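Local atomic coordinates of peptidoglycan N-acetylglucosamine deacetylase (PDB entry 5N1P), a protein that catalyses the zinc-dependent hydrolytic removal of acetyl groups from N-acetylglucosamine residues of peptidoglycan, releasing acetate. Residues 6-11 and 171-176; 18-23 and 30-35; 83-86 and 92-95; 44-49 and 54-59. All blocks are in the same frame, centred on the assembly; numbering follows the deposited sequence.

Strand 2-9 opens the chain, and its segment 6-11 meets helix 167-182 near the other end of the chain, so contact 1 closes a loop spanning most of the protein. Three short loops nest inside it, in series and without crossing. Contact 2 comes first, folding helix 16-25 back onto strand 31-34. Contact 4 lays helix 43-51 against strand 55-58, next to 31-34 in the same parallel sheet. Contact 3 is the last of the three, between helix 74-89 and the loop leading into strand 95-96. Contacts 1, 2 and 4 share the sheet; contacts 1 and 4 meet again at the zinc, which Asp10 and His59 both bind, while Leu95 of contact 3 hydrogen-bonds to strand 55-58.

Contact 1 of 4, residues 6-11 and 171-176; sequences LTFDDG and AAVPAI. With ZN (zinc ion), chain F; 8GK (~{N}-oxidanylnaphthalene-1-carboxamide), chain E.
Leu6 reaches from strand 2-9 to helix 167-182 with both ends of its fork. Its CB leaves the strand toward the helix, and CG, anti to the carbonyl carbon (chi1 -78°), serves as the branch point. From there CD2 goes to CG2 of Ile176, 4.1 Å away, while CD1 takes the looser place, 4.4 Å from CG1 of Val173. Two residues on, Phe8 points the same way. Its ring offers an edge to the helix: CZ lies 4.0 Å from CG2 of Val173, near the ring plane, and CE1 is about as close. Val173 thus gives CG1 to Leu6 and CG2 to Phe8. This is a sheet-to-helix layer of the polysaccharide deacetylase (NodB) fold, a distorted beta/alpha barrel, with strand and helix running nearly antiparallel at 172°. Strand and following turn carry the Thr-Phe-Asp-Asp motif of the family. Asp9, the inferred proton acceptor, brings OD2 to 2.8 Å from the hydroxamate O14 of the inhibitor and has a salt bridge to Arg97. Asp10 binds zinc through OD1 at 2.1 Å, and its OD2 accepts a hydrogen bond from the zinc-bound water at 2.5 Å.

Contact 2 of 4, residues 18-23 and 30-35; sequences ELLNTL and ATFFLI
Phe32 thrusts its ring from strand 31-34 at helix 16-25, where three leucines receive its outer end. Leu19 meets it head-on: its CD2 lies near the ring plane at the edge, 3.7 Å from CE2 of Phe32. CG anti to the backbone N (chi1 174°) carries CD2 of Leu19 to that edge. Leu23 also comes from the direction opposite to Phe32, but obliquely to the ring, with CD1 4.0 Å from CZ of Phe32. The same methyl also touches CB of Ala30 at 3.9 Å, so it bridges the two residues of segment 30-35. Leu20 slants across; its CB does not aim at the strand, yet its CD2 comes within 3.9 Å of CZ of Phe32. The contact is wholly apolar, its touching side chains all buried. Helix and strand run nearly antiparallel (165°), as a beta-alpha-beta crossover requires, since strand 31-34 returns parallel to strand 2-9. Around this unit, Phe8 of strand 2-9 brings its ring against that of Phe32, Val170 and Val173 of helix 167-182 pack on Leu19, and helix 43-51 adds Arg48 beside Leu20 and Glu49 beside Phe32.

Contact 3 of 4, residues 83-86 and 92-95; sequences GLIA and SPKL
Ile85 presses its CG2 methyl on the ring of Pro93, 3.8 Å from CG and 4.0 Å from CD, the two side chains lying aslant. This methyl stands anti to the backbone N of Ile85, which turns it from helix 74-89 toward the returning chain, while CG1 takes the place beside the backbone N (chi1 -68°). One residue further along the helix, CB of Ala86 meets OG of Ser92 at 3.6 Å, a van der Waals touch between a methyl and a hydroxyl. Here the backbones come nearest, Ala86 and Ser92 having their CA atoms 4.9 Å apart, just after the chain has left the helix and turned back. The loop 92-95 also has an internal clasp. Lys94 bends at chi2 (-51°), which curls the chain back and lets NZ donate to O of Ser92 at 2.9 Å; the approach is 145° at the oxygen and tilted from the carbonyl plane. Val56 and Met58 of strand 55-58 touch Ile85, and Tyr55 and Met58 touch Pro93, so the pair rests on strand 55-58. Beyond it the chain enters strand 95-96 and continues to Pro99, Tyr100 and Gly101 of the inhibitor pocket. No hydrogen bond joins the two segments: they meet by van der Waals contact alone, mainly apolar, through a proline that has no N-H to give, while the carbonyls of Ser92 and Pro93 are taken by Lys94 and Gln82, and the N-H of Leu95 by the hydroxyl of Tyr55.

Contact 4 of 4, residues 44-49 and 54-59; sequences DLVKRE and HYVGMH. With ZN (zinc ion), chain F; 8GK (~{N}-oxidanylnaphthalene-1-carboxamide), chain E.
Glu49 lays a carboxylate oxygen against a methyl: OE1 is 3.8 Å from CG2 of Val56, buried, and without a hydrogen-bonding partner anywhere in the model. Such a setting would be expected to favour the protonated, neutral acid, although the proton itself is not seen. The glutamate chain is extended beyond CG and crosses Val56 at about a right angle, so that CB also touches CG2 of Val56, at 3.7 Å. The other branch of Val56, CG1, faces CG1 of Val46 more loosely, 4.4 Å away, one turn earlier in the helix. The backbone of Glu49 works separately from its side chain. Its carbonyl O accepts the N-H of His54 at 3.1 Å, with 145° at the hydrogen, tying the last part of helix 43-51 to the residue that leads into strand 55-58. The imidazole of His54 turns an edge to the same oxygen, with CD2 3.3 Å from Glu49 O, while its ND1 is hydrogen-bonded to the backbone N of Ala30. Phe32 and Leu34 of the neighbouring strand and Ile85 of helix 74-89 pack around this core. At the far end of the strand His59 binds zinc through NE2 at 2.1 Å, its ND1 held by the carbonyl of Arg97, and inhibitor O12 lies in its ring plane at the edge. Together with His63, four residues on, and Asp10, it forms the Asp-His-His metal site characteristic of family 4 carbohydrate esterases, mounted where a beta-strand of the barrel ends.

Contact 1 of 4, residues 6-11 and 171-176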
loop_
_atom_site.group_PDB
_atom_site.type_symbol
_atom_site.label_atom_id
_atom_site.label_comp_id
_atom_site.label_asym_id
_atom_site.label_seq_id
_atom_site.Cartn_x
_atom_site.Cartn_y
_atom_site.Cartn_z
ATOM N N LEU A 6 5.115 -1.798 5.751
ATOM C CA LEU A 6 3.696 -1.595 5.967
ATOM C C LEU A 6 3.145 -0.881 4.754
ATOM O O LEU A 6 3.691 0.144 4.343
ATOM C CB LEU A 6 3.431 -0.763 7.214
ATOM C CG LEU A 6 3.519 -1.423 8.580
ATOM C CD1 LEU A 6 3.332 -0.386 9.667
ATOM C CD2 LEU A 6 2.463 -2.521 8.688
ATOM N N THR A 7 2.075 -1.404 4.179
ATOM C CA THR A 7 1.450 -0.729 3.036
ATOM C C THR A 7 -0.038 -0.524 3.295
ATOM O O THR A 7 -0.720 -1.395 3.853
ATOM C CB THR A 7 1.646 -1.497 1.693
ATOM O OG1 THR A 7 0.863 -2.710 1.677
ATOM C CG2 THR A 7 3.129 -1.829 1.466
ATOM N N PHE A 8 -0.535 0.644 2.902
ATOM C CA PHE A 8 -1.909 1.025 3.198
ATOM C C PHE A 8 -2.608 1.409 1.916
ATOM O O PHE A 8 -2.197 2.351 1.250
ATOM C CB PHE A 8 -1.954 2.195 4.181
ATOM C CG PHE A 8 -1.320 1.892 5.498
ATOM C CD1 PHE A 8 -2.038 1.230 6.475
ATOM C CD2 PHE A 8 0.009 2.229 5.740
ATOM C CE1 PHE A 8 -1.453 0.919 7.708
ATOM C CE2 PHE A 8 0.603 1.927 6.968
ATOM C CZ PHE A 8 -0.131 1.261 7.947
ATOM N N ASP A 9 -3.672 0.684 1.598
ATOM C CA ASP A 9 -4.441 0.862 0.364
ATOM C C ASP A 9 -5.749 1.627 0.561
ATOM O O ASP A 9 -6.344 1.594 1.644
ATOM C CB ASP A 9 -4.823 -0.498 -0.237
ATOM C CG ASP A 9 -3.656 -1.242 -0.863
ATOM O OD1 ASP A 9 -2.522 -0.745 -0.821
ATOM O OD2 ASP A 9 -3.900 -2.362 -1.398
ATOM N N ASP A 10 -6.187 2.273 -0.522
ATOM C CA ASP A 10 -7.559 2.758 -0.757
ATOM C C ASP A 10 -7.785 4.185 -0.260
ATOM O O ASP A 10 -8.881 4.724 -0.427
ATOM C CB ASP A 10 -8.648 1.852 -0.144
ATOM C CG ASP A 10 -8.657 0.423 -0.705
ATOM O OD1 ASP A 10 -8.023 0.138 -1.737
ATOM O OD2 ASP A 10 -9.347 -0.434 -0.107
ATOM N N GLY A 11 -6.764 4.808 0.319
ATOM C CA GLY A 11 -6.912 6.155 0.847
ATOM C C GLY A 11 -6.559 7.275 -0.127
ATOM O O GLY A 11 -6.472 7.058 -1.348
ATOM N N ALA A 171 -6.000 1.190 14.114
ATOM C CA ALA A 171 -5.855 0.868 15.530
ATOM C C ALA A 171 -4.895 -0.302 15.786
ATOM O O ALA A 171 -4.352 -0.448 16.876
ATOM C CB ALA A 171 -7.214 0.559 16.128
ATOM N N ALA A 172 -4.693 -1.129 14.767
ATOM C CA ALA A 172 -3.844 -2.299 14.918
ATOM C C ALA A 172 -2.368 -1.941 14.795
ATOM O O ALA A 172 -1.501 -2.707 15.205
ATOM C CB ALA A 172 -4.218 -3.363 13.866
ATOM N N VAL A 173 -2.079 -0.773 14.237
ATOM C CA VAL A 173 -0.705 -0.464 13.878
ATOM C C VAL A 173 0.264 -0.377 15.084
ATOM O O VAL A 173 1.361 -0.927 15.003
ATOM C CB VAL A 173 -0.668 0.817 13.019
ATOM C CG1 VAL A 173 0.754 1.302 12.821
ATOM C CG2 VAL A 173 -1.276 0.497 11.670
ATOM N N PRO A 174 -0.139 0.248 16.215
ATOM C CA PRO A 174 0.814 0.231 17.336
ATOM C C PRO A 174 1.256 -1.180 17.762
ATOM O O PRO A 174 2.450 -1.390 17.975
ATOM C CB PRO A 174 0.038 0.917 18.469
ATOM C CG PRO A 174 -0.872 1.842 17.760
ATOM C CD PRO A 174 -1.306 1.099 16.515
ATOM N N ALA A 175 0.326 -2.128 17.853
ATOM C CA ALA A 175 0.676 -3.494 18.256
ATOM C C ALA A 175 1.499 -4.219 17.190
ATOM O O ALA A 175 2.323 -5.079 17.508
ATOM C CB ALA A 175 -0.574 -4.288 18.577
ATOM N N ILE A 176 1.253 -3.887 15.925
ATOM C CA ILE A 176 2.026 -4.467 14.840
ATOM C C ILE A 176 3.460 -3.957 14.895
ATOM O O ILE A 176 4.409 -4.727 14.741
ATOM C CB ILE A 176 1.413 -4.134 13.464
ATOM C CG1 ILE A 176 0.111 -4.909 13.258
ATOM C CG2 ILE A 176 2.395 -4.454 12.343
ATOM C CD1 ILE A 176 -0.688 -4.417 12.067
HETATM ZN ZN ZN F . -7.934 -1.711 -2.840
HETATM C C1 8GK E . -7.063 -4.603 -2.683
HETATM C C2 8GK E . -7.489 -6.033 -2.640
HETATM C C3 8GK E . -8.846 -6.312 -2.555
HETATM C C4 8GK E . -9.277 -7.634 -2.533
HETATM C C5 8GK E . -8.353 -8.678 -2.608
HETATM C C6 8GK E . -6.995 -8.395 -2.697
HETATM C C7 8GK E . -6.565 -7.069 -2.718
HETATM C C8 8GK E . -10.636 -7.898 -2.439
HETATM C C9 8GK E . -11.562 -6.861 -2.363
HETATM C C10 8GK E . -11.128 -5.540 -2.383
HETATM C C11 8GK E . -9.769 -5.273 -2.481
HETATM O O12 8GK E . -7.365 -3.974 -3.677
HETATM N N13 8GK E . -6.416 -4.031 -1.669
HETATM O O14 8GK E . -6.671 -2.680 -1.437
HETATM O O HOH W 1 -9.477 -2.562 -1.369
#

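Contact 2 of 4, residues 18-23 and 30-35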
loop_
_atom_site.group_PDB
_atom_site.type_symbol
_atom_site.label_atom_id
_atom_site.label_comp_id
_atom_site.label_asym_id
_atom_site.label_seq_id
_atom_site.Cartn_x
_atom_site.Cartn_y
_atom_site.Cartn_z
ATOM N N GLU A 18 -4.487 10.348 11.686
ATOM C CA GLU A 18 -4.174 9.617 12.906
ATOM C C GLU A 18 -3.102 8.551 12.675
ATOM O O GLU A 18 -2.189 8.385 13.488
ATOM C CB GLU A 18 -5.430 8.963 13.478
ATOM C CG GLU A 18 -5.155 8.151 14.732
ATOM C CD GLU A 18 -6.422 7.659 15.387
ATOM O OE1 GLU A 18 -7.510 7.943 14.841
ATOM O OE2 GLU A 18 -6.327 6.995 16.444
ATOM N N LEU A 19 -3.215 7.830 11.565
ATOM C CA LEU A 19 -2.200 6.849 11.217
ATOM C C LEU A 19 -0.824 7.500 11.067
ATOM O O LEU A 19 0.169 6.993 11.581
ATOM C CB LEU A 19 -2.583 6.123 9.926
ATOM C CG LEU A 19 -1.529 5.162 9.373
ATOM C CD1 LEU A 19 -1.165 4.068 10.389
ATOM C CD2 LEU A 19 -2.043 4.536 8.078
ATOM N N LEU A 20 -0.772 8.622 10.361
ATOM C CA LEU A 20 0.487 9.329 10.168
ATOM C C LEU A 20 1.108 9.749 11.489
ATOM O O LEU A 20 2.326 9.675 11.660
ATOM C CB LEU A 20 0.277 10.549 9.271
ATOM C CG LEU A 20 0.047 10.172 7.809
ATOM C CD1 LEU A 20 -0.406 11.384 7.025
ATOM C CD2 LEU A 20 1.330 9.597 7.213
ATOM N N ASN A 21 0.274 10.174 12.431
ATOM C CA ASN A 21 0.769 10.566 13.745
ATOM C C ASN A 21 1.321 9.359 14.494
ATOM O O ASN A 21 2.357 9.442 15.148
ATOM C CB ASN A 21 -0.333 11.251 14.547
ATOM C CG ASN A 21 -0.746 12.584 13.942
ATOM O OD1 ASN A 21 0.032 13.220 13.229
ATOM N ND2 ASN A 21 -1.973 13.010 14.220
ATOM N N THR A 22 0.644 8.223 14.361
ATOM C CA THR A 22 1.092 6.994 15.002
ATOM C C THR A 22 2.440 6.544 14.434
ATOM O O THR A 22 3.347 6.179 15.184
ATOM C CB THR A 22 0.036 5.878 14.841
ATOM O OG1 THR A 22 -1.160 6.268 15.532
ATOM C CG2 THR A 22 0.543 4.556 15.412
ATOM N N LEU A 23 2.575 6.591 13.110
ATOM C CA LEU A 23 3.825 6.211 12.463
ATOM C C LEU A 23 4.976 7.118 12.917
ATOM O O LEU A 23 6.074 6.641 13.221
ATOM C CB LEU A 23 3.668 6.256 10.940
ATOM C CG LEU A 23 2.720 5.179 10.389
ATOM C CD1 LEU A 23 2.389 5.441 8.925
ATOM C CD2 LEU A 23 3.341 3.795 10.578
ATOM N N ALA A 30 6.291 4.167 6.008
ATOM C CA ALA A 30 5.379 3.221 5.392
ATOM C C ALA A 30 5.109 3.610 3.950
ATOM O O ALA A 30 5.700 4.568 3.434
ATOM C CB ALA A 30 4.077 3.164 6.183
ATOM N N THR A 31 4.218 2.855 3.306
ATOM C CA THR A 31 3.924 3.034 1.885
ATOM C C THR A 31 2.416 3.130 1.717
ATOM O O THR A 31 1.684 2.354 2.317
ATOM C CB THR A 31 4.504 1.855 1.077
ATOM O OG1 THR A 31 5.932 1.834 1.243
ATOM C CG2 THR A 31 4.158 1.952 -0.408
ATOM N N PHE A 32 1.954 4.091 0.918
ATOM C CA PHE A 32 0.530 4.340 0.732
ATOM C C PHE A 32 0.170 4.207 -0.730
ATOM O O PHE A 32 0.857 4.772 -1.570
ATOM C CB PHE A 32 0.156 5.755 1.209
ATOM C CG PHE A 32 0.258 5.930 2.694
ATOM C CD1 PHE A 32 1.464 6.255 3.290
ATOM C CD2 PHE A 32 -0.845 5.711 3.498
ATOM C CE1 PHE A 32 1.564 6.383 4.661
ATOM C CE2 PHE A 32 -0.763 5.851 4.874
ATOM C CZ PHE A 32 0.448 6.187 5.459
ATOM N N PHE A 33 -0.917 3.504 -1.035
ATOM C CA PHE A 33 -1.370 3.331 -2.412
ATOM C C PHE A 33 -2.747 3.955 -2.540
ATOM O O PHE A 33 -3.714 3.493 -1.931
ATOM C CB PHE A 33 -1.383 1.837 -2.794
ATOM C CG PHE A 33 -0.010 1.229 -2.867
ATOM C CD1 PHE A 33 0.855 1.558 -3.909
ATOM C CD2 PHE A 33 0.404 0.309 -1.910
ATOM C CE1 PHE A 33 2.108 0.979 -4.002
ATOM C CE2 PHE A 33 1.678 -0.271 -1.990
ATOM C CZ PHE A 33 2.525 0.067 -3.028
ATOM N N LEU A 34 -2.807 5.049 -3.295
ATOM C CA LEU A 34 -3.941 5.956 -3.250
ATOM C C LEU A 34 -4.878 5.803 -4.436
ATOM O O LEU A 34 -4.436 5.556 -5.559
ATOM C CB LEU A 34 -3.435 7.398 -3.204
ATOM C CG LEU A 34 -2.395 7.726 -2.122
ATOM C CD1 LEU A 34 -2.154 9.240 -2.145
ATOM C CD2 LEU A 34 -2.891 7.251 -0.770
ATOM N N ILE A 35 -6.167 6.005 -4.178
ATOM C CA ILE A 35 -7.193 5.996 -5.220
ATOM C C ILE A 35 -7.429 7.422 -5.692
ATOM O O ILE A 35 -7.531 8.331 -4.881
ATOM C CB ILE A 35 -8.493 5.389 -4.705
ATOM C CG1 ILE A 35 -8.270 3.905 -4.393
ATOM C CG2 ILE A 35 -9.608 5.592 -5.722
ATOM C CD1 ILE A 35 -9.485 3.199 -3.820
#

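Contact 3 of 4, residues 83-86 and 92-95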
loop_
_atom_site.group_PDB
_atom_site.type_symbol
_atom_site.label_atom_id
_atom_site.label_comp_id
_atom_site.label_asym_id
_atom_site.label_seq_id
_atom_site.Cartn_x
_atom_site.Cartn_y
_atom_site.Cartn_z
ATOM N N GLY A 83 -0.539 11.312 -12.374
ATOM C CA GLY A 83 -0.576 12.743 -12.671
ATOM C C GLY A 83 -1.232 13.544 -11.556
ATOM O O GLY A 83 -0.785 14.646 -11.236
ATOM N N LEU A 84 -2.294 13.004 -10.966
ATOM C CA LEU A 84 -2.969 13.666 -9.852
ATOM C C LEU A 84 -2.038 13.817 -8.651
ATOM O O LEU A 84 -1.993 14.871 -8.005
ATOM C CB LEU A 84 -4.211 12.877 -9.433
ATOM C CG LEU A 84 -5.363 12.897 -10.440
ATOM C CD1 LEU A 84 -6.484 11.961 -9.978
ATOM C CD2 LEU A 84 -5.880 14.313 -10.622
ATOM N N ILE A 85 -1.303 12.755 -8.352
ATOM C CA ILE A 85 -0.343 12.811 -7.258
ATOM C C ILE A 85 0.775 13.816 -7.573
ATOM O O ILE A 85 1.145 14.635 -6.713
ATOM C CB ILE A 85 0.216 11.409 -6.977
ATOM C CG1 ILE A 85 -0.898 10.534 -6.408
ATOM C CG2 ILE A 85 1.376 11.478 -5.978
ATOM C CD1 ILE A 85 -0.573 9.049 -6.396
ATOM N N ALA A 86 1.295 13.776 -8.800
ATOM C CA ALA A 86 2.392 14.654 -9.203
ATOM C C ALA A 86 2.002 16.117 -9.114
ATOM O O ALA A 86 2.844 16.976 -8.844
ATOM C CB ALA A 86 2.850 14.312 -10.611
ATOM N N SER A 92 6.445 12.119 -9.847
ATOM C CA SER A 92 5.597 11.111 -10.481
ATOM C C SER A 92 6.007 9.729 -9.988
ATOM O O SER A 92 7.041 9.206 -10.405
ATOM C CB SER A 92 5.705 11.175 -12.009
ATOM O OG SER A 92 5.234 12.420 -12.516
ATOM N N PRO A 93 5.197 9.128 -9.101
ATOM C CA PRO A 93 5.579 7.816 -8.557
ATOM C C PRO A 93 5.559 6.736 -9.611
ATOM O O PRO A 93 4.753 6.838 -10.538
ATOM C CB PRO A 93 4.501 7.538 -7.519
ATOM C CG PRO A 93 3.905 8.908 -7.207
ATOM C CD PRO A 93 3.952 9.633 -8.497
ATOM N N LYS A 94 6.389 5.708 -9.442
ATOM C CA LYS A 94 6.415 4.596 -10.394
ATOM C C LYS A 94 5.716 3.339 -9.877
ATOM O O LYS A 94 5.336 2.491 -10.671
ATOM C CB LYS A 94 7.855 4.242 -10.772
ATOM C CG LYS A 94 8.598 5.373 -11.499
ATOM C CD LYS A 94 7.790 5.897 -12.685
ATOM C CE LYS A 94 8.523 7.011 -13.454
ATOM N NZ LYS A 94 8.468 8.337 -12.767
ATOM N N LEU A 95 5.553 3.206 -8.560
ATOM C CA LEU A 95 5.022 1.956 -8.010
ATOM C C LEU A 95 3.502 1.945 -7.948
ATOM O O LEU A 95 2.870 2.881 -7.454
ATOM C CB LEU A 95 5.604 1.699 -6.617
ATOM C CG LEU A 95 5.272 0.328 -6.015
ATOM C CD1 LEU A 95 5.898 -0.803 -6.845
ATOM C CD2 LEU A 95 5.749 0.300 -4.565
#

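Contact 4 of 4, residues 44-49 and 54-59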
loop_
_atom_site.group_PDB
_atom_site.type_symbol
_atom_site.label_atom_id
_atom_site.label_comp_id
_atom_site.label_asym_id
_atom_site.label_seq_id
_atom_site.Cartn_x
_atom_site.Cartn_y
_atom_site.Cartn_z
ATOM N N ASP A 44 -4.177 17.528 0.970
ATOM C CA ASP A 44 -3.287 17.850 2.075
ATOM C C ASP A 44 -2.735 16.580 2.716
ATOM O O ASP A 44 -1.619 16.574 3.227
ATOM C CB ASP A 44 -3.998 18.707 3.125
ATOM C CG ASP A 44 -4.160 20.155 2.687
ATOM O OD1 ASP A 44 -3.545 20.544 1.670
ATOM O OD2 ASP A 44 -4.893 20.907 3.368
ATOM N N LEU A 45 -3.514 15.500 2.697
ATOM C CA LEU A 45 -3.032 14.253 3.293
ATOM C C LEU A 45 -1.995 13.595 2.386
ATOM O O LEU A 45 -1.047 12.961 2.861
ATOM C CB LEU A 45 -4.189 13.290 3.560
ATOM C CG LEU A 45 -5.066 13.712 4.737
ATOM C CD1 LEU A 45 -6.276 12.800 4.861
ATOM C CD2 LEU A 45 -4.249 13.714 6.027
ATOM N N VAL A 46 -2.192 13.723 1.079
ATOM C CA VAL A 46 -1.202 13.240 0.131
ATOM C C VAL A 46 0.123 13.954 0.367
ATOM O O VAL A 46 1.186 13.333 0.410
ATOM C CB VAL A 46 -1.651 13.456 -1.334
ATOM C CG1 VAL A 46 -0.572 12.973 -2.290
ATOM C CG2 VAL A 46 -2.988 12.764 -1.606
ATOM N N LYS A 47 0.050 15.269 0.538
ATOM C CA LYS A 47 1.247 16.073 0.782
ATOM C C LYS A 47 1.937 15.627 2.061
ATOM O O LYS A 47 3.159 15.447 2.107
ATOM C CB LYS A 47 0.891 17.552 0.869
ATOM C CG LYS A 47 2.104 18.453 0.958
ATOM C CD LYS A 47 1.703 19.920 0.862
ATOM C CE LYS A 47 1.104 20.224 -0.502
ATOM N NZ LYS A 47 1.686 21.465 -1.102
ATOM N N ARG A 48 1.144 15.422 3.097
ATOM C CA ARG A 48 1.698 15.049 4.375
ATOM C C ARG A 48 2.349 13.649 4.347
ATOM O O ARG A 48 3.426 13.440 4.918
ATOM C CB ARG A 48 0.603 15.133 5.434
ATOM C CG ARG A 48 1.154 15.270 6.793
ATOM C CD ARG A 48 0.102 15.206 7.865
ATOM N NE ARG A 48 0.753 14.567 8.988
ATOM C CZ ARG A 48 0.139 14.063 10.041
ATOM N NH1 ARG A 48 -1.178 14.162 10.165
ATOM N NH2 ARG A 48 0.863 13.470 10.971
ATOM N N GLU A 49 1.708 12.695 3.675
ATOM C CA GLU A 49 2.287 11.357 3.528
ATOM C C GLU A 49 3.689 11.441 2.941
ATOM O O GLU A 49 4.644 10.883 3.494
ATOM C CB GLU A 49 1.397 10.471 2.646
ATOM C CG GLU A 49 0.148 9.988 3.381
ATOM C CD GLU A 49 -0.859 9.275 2.488
ATOM O OE1 GLU A 49 -0.562 9.018 1.300
ATOM O OE2 GLU A 49 -1.959 8.970 3.000
ATOM N N HIS A 54 7.083 8.928 3.813
ATOM C CA HIS A 54 6.428 7.727 3.327
ATOM C C HIS A 54 6.402 7.711 1.820
ATOM O O HIS A 54 6.476 8.753 1.177
ATOM C CB HIS A 54 5.007 7.635 3.883
ATOM C CG HIS A 54 4.957 7.835 5.362
ATOM N ND1 HIS A 54 5.461 6.913 6.251
ATOM C CD2 HIS A 54 4.505 8.876 6.099
ATOM C CE1 HIS A 54 5.300 7.369 7.486
ATOM N NE2 HIS A 54 4.729 8.557 7.418
ATOM N N TYR A 55 6.299 6.520 1.257
ATOM C CA TYR A 55 6.163 6.422 -0.183
ATOM C C TYR A 55 4.695 6.533 -0.588
ATOM O O TYR A 55 3.851 5.857 -0.032
ATOM C CB TYR A 55 6.740 5.103 -0.701
ATOM C CG TYR A 55 6.742 5.075 -2.208
ATOM C CD1 TYR A 55 5.656 4.552 -2.906
ATOM C CD2 TYR A 55 7.806 5.582 -2.927
ATOM C CE1 TYR A 55 5.638 4.541 -4.297
ATOM C CE2 TYR A 55 7.807 5.567 -4.328
ATOM C CZ TYR A 55 6.727 5.037 -4.991
ATOM O OH TYR A 55 6.722 5.012 -6.372
ATOM N N VAL A 56 4.418 7.391 -1.565
ATOM C CA VAL A 56 3.078 7.521 -2.124
ATOM C C VAL A 56 3.037 6.947 -3.538
ATOM O O VAL A 56 3.725 7.427 -4.434
ATOM C CB VAL A 56 2.621 8.979 -2.167
ATOM C CG1 VAL A 56 1.278 9.067 -2.833
ATOM C CG2 VAL A 56 2.580 9.555 -0.745
ATOM N N GLY A 57 2.232 5.906 -3.712
ATOM C CA GLY A 57 2.063 5.263 -5.009
ATOM C C GLY A 57 0.603 5.188 -5.413
ATOM O O GLY A 57 -0.266 5.761 -4.757
ATOM N N MET A 58 0.336 4.452 -6.491
ATOM C CA MET A 58 -0.976 4.475 -7.132
ATOM C C MET A 58 -1.777 3.195 -6.911
ATOM O O MET A 58 -1.220 2.100 -6.951
ATOM C CB MET A 58 -0.833 4.686 -8.643
ATOM C CG MET A 58 -0.450 6.113 -9.040
ATOM S SD MET A 58 1.301 6.488 -8.874
ATOM C CE MET A 58 1.984 5.253 -9.978
ATOM N N HIS A 59 -3.087 3.352 -6.734
ATOM C CA HIS A 59 -3.997 2.203 -6.554
ATOM C C HIS A 59 -5.200 2.286 -7.499
ATOM O O HIS A 59 -6.216 1.652 -7.245
ATOM C CB HIS A 59 -4.477 2.125 -5.103
ATOM C CG HIS A 59 -5.094 0.809 -4.714
ATOM N ND1 HIS A 59 -4.571 -0.411 -5.092
ATOM C CD2 HIS A 59 -6.157 0.533 -3.920
ATOM C CE1 HIS A 59 -5.296 -1.382 -4.558
ATOM N NE2 HIS A 59 -6.269 -0.838 -3.847
HETATM ZN ZN ZN F . -7.934 -1.711 -2.840
HETATM C C1 8GK E . -7.063 -4.603 -2.683
HETATM C C2 8GK E . -7.489 -6.033 -2.640
HETATM C C3 8GK E . -8.846 -6.312 -2.555
HETATM C C4 8GK E . -9.277 -7.634 -2.533
HETATM C C5 8GK E . -8.353 -8.678 -2.608
HETATM C C6 8GK E . -6.995 -8.395 -2.697
HETATM C C7 8GK E . -6.565 -7.069 -2.718
HETATM C C8 8GK E . -10.636 -7.898 -2.439
HETATM C C9 8GK E . -11.562 -6.861 -2.363
HETATM C C10 8GK E . -11.128 -5.540 -2.383
HETATM C C11 8GK E . -9.769 -5.273 -2.481
HETATM O O12 8GK E . -7.365 -3.974 -3.677
HETATM N N13 8GK E . -6.416 -4.031 -1.669
HETATM O O14 8GK E . -6.671 -2.680 -1.437
HETATM O O HOH W 1 -9.477 -2.562 -1.369
#